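Local coordinates for DyP-type peroxidase (PDB 6FSK), which probably uses a heme b cofactor to carry out peroxide-dependent oxidations, as expected of a DyP-type peroxidase, including oxidation of Mn(II), at residues N222-S225 / A229-D232. The protein carries 1 engineered substitution. Sequence-based numbering, arbitrary orientation.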
ATOM      1  N   ASN A 222      -4.006  20.102  -9.740  1.00 14.14           N
ATOM      2  CA  ASN A 222      -4.122  19.841 -11.176  1.00 15.56           C
ATOM      3  C   ASN A 222      -4.125  18.345 -11.490  1.00 12.75           C
ATOM      4  O   ASN A 222      -3.210  17.630 -11.024  1.00 14.20           O
ATOM      5  CB  ASN A 222      -2.901  20.513 -11.805  1.00 16.52           C
ATOM      6  CG  ASN A 222      -2.873  20.389 -13.288  1.00 17.53           C
ATOM      7  OD1 ASN A 222      -3.906  20.495 -13.928  1.00 19.74           O
ATOM      8  ND2 ASN A 222      -1.678  20.208 -13.853  1.00 17.36           N
ATOM      9  N   GLY A 223      -5.148  17.893 -12.184  1.00 13.78           N
ATOM     10  CA  GLY A 223      -5.383  16.523 -12.478  1.00 13.74           C
ATOM     11  C   GLY A 223      -6.416  15.779 -11.690  1.00 13.52           C
ATOM     12  O   GLY A 223      -6.730  14.590 -12.016  1.00 14.24           O
ATOM     13  N   ASP A 224      -6.908  16.441 -10.618  1.00 13.00           N
ATOM     14  CA  ASP A 224      -8.049  15.853  -9.879  1.00 13.99           C
ATOM     15  C   ASP A 224      -9.335  16.015 -10.671  1.00 12.68           C
ATOM     16  O   ASP A 224      -9.936  17.094 -10.738  1.00 13.19           O
ATOM     17  CB  ASP A 224      -8.155  16.425  -8.462  1.00 13.69           C
ATOM     18  CG  ASP A 224      -9.339  15.839  -7.717  1.00 14.34           C
ATOM     19  OD1 ASP A 224     -10.014  14.958  -8.209  1.00 13.90           O
ATOM     20  OD2 ASP A 224      -9.542  16.315  -6.575  1.00 13.81           O
ATOM     21  N   SER A 225      -9.814  14.962 -11.257  1.00 12.00           N
ATOM     22  CA  SER A 225     -11.064  15.021 -12.047  1.00 15.10           C
ATOM     23  C   SER A 225     -12.283  15.382 -11.257  1.00 14.42           C
ATOM     24  O   SER A 225     -13.299  15.840 -11.832  1.00 16.21           O
ATOM     25  CB  SER A 225     -11.371  13.722 -12.806  1.00 16.03           C
ATOM     26  OG  SER A 225     -11.722  12.726 -11.846  1.00 16.53           O
ATOM     27  N   ALA A 229     -16.341  19.100  -7.654  1.00 21.37           N
ATOM     28  CA  ALA A 229     -17.268  18.501  -6.758  1.00 24.04           C
ATOM     29  C   ALA A 229     -16.811  18.544  -5.305  1.00 24.12           C
ATOM     30  O   ALA A 229     -17.639  18.306  -4.409  1.00 30.52           O
ATOM     31  CB  ALA A 229     -17.558  17.060  -7.163  1.00 24.00           C
ATOM     32  N   ARG A 230     -15.545  18.845  -5.030  1.00 17.79           N
ATOM     33  CA  ARG A 230     -15.033  18.704  -3.717  1.00 15.65           C
ATOM     34  C   ARG A 230     -14.969  20.079  -3.001  1.00 16.62           C
ATOM     35  O   ARG A 230     -14.767  21.115  -3.663  1.00 17.39           O
ATOM     36  CB  ARG A 230     -13.615  18.084  -3.846  1.00 14.23           C
ATOM     37  CG  ARG A 230     -13.741  16.580  -4.144  1.00 13.60           C
ATOM     38  CD  ARG A 230     -12.390  15.934  -4.331  1.00 13.70           C
ATOM     39  NE  ARG A 230     -12.576  14.487  -4.321  1.00 13.30           N
ATOM     40  CZ  ARG A 230     -11.683  13.555  -4.713  1.00 14.03           C
ATOM     41  NH1 ARG A 230     -10.492  13.923  -5.186  1.00 12.77           N
ATOM     42  NH2 ARG A 230     -12.018  12.263  -4.580  1.00 13.98           N
ATOM     43  N   PRO A 231     -15.069  20.101  -1.679  1.00 17.38           N
ATOM     44  CA  PRO A 231     -15.015  21.360  -0.950  1.00 16.02           C
ATOM     45  C   PRO A 231     -13.691  21.941  -0.877  1.00 16.89           C
ATOM     46  O   PRO A 231     -12.684  21.225  -0.972  1.00 15.26           O
ATOM     47  CB  PRO A 231     -15.546  20.950   0.439  1.00 16.35           C
ATOM     48  CG  PRO A 231     -14.971  19.548   0.596  1.00 16.39           C
ATOM     49  CD  PRO A 231     -15.206  18.953  -0.740  1.00 16.30           C
ATOM     50  N   ASP A 232     -13.609  23.276  -0.787  1.00 16.29           N
ATOM     51  CA  ASP A 232     -12.323  23.930  -0.751  1.00 18.36           C
ATOM     52  C   ASP A 232     -11.390  23.383   0.349  1.00 16.91           C
ATOM     53  O   ASP A 232     -10.176  23.321   0.184  1.00 16.91           O
ATOM     54  CB  ASP A 232     -12.512  25.452  -0.552  1.00 23.60           C
ATOM     55  CG  ASP A 232     -12.895  26.158  -1.856  1.00 32.44           C
ATOM     56  OD1 ASP A 232     -12.801  25.533  -2.939  1.00 33.44           O
ATOM     57  OD2 ASP A 232     -13.282  27.340  -1.778  1.00 36.89           O
TER
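Arg-230 reaches Asp-224 through a single charged hydrogen bond, in which NH1 donates to OD2 of Asp-224 at 2.9 Å. The bond is appreciably bent, with an N-H...O angle of 142°. NH1 comes to the syn side of OD2 but from above the carboxylate, 33° out of its plane. It is the one guanidinium nitrogen to meet the carboxylate, with OD1 of Asp-224 a little farther from NH1 at 3.2 Å, and the two flat groups are turned 53° against each other. With CG anti to the backbone N, Asp-224 extends its carboxylate toward the arginine, whose chain is straight from CG to NE. The carboxylate is gripped from its own loop as well: OD1 accepts from the backbone N of Arg-226 and OD2 from that of Lys-220. The buried guanidinium is held by carbonyls beyond the loop, NE by Leu-93 O and NH1 by Ser-387 O. Packing adds little, with 78 Å² buried in all and the two CA atoms 9.7 Å apart. This is a salt bridge within the irregular connection from strand 211-212 to strand 238-247 of the C-terminal DyP region, away from the heme, and its arginine ties that connection to the loop around Leu-93 and the end of strand 379-386.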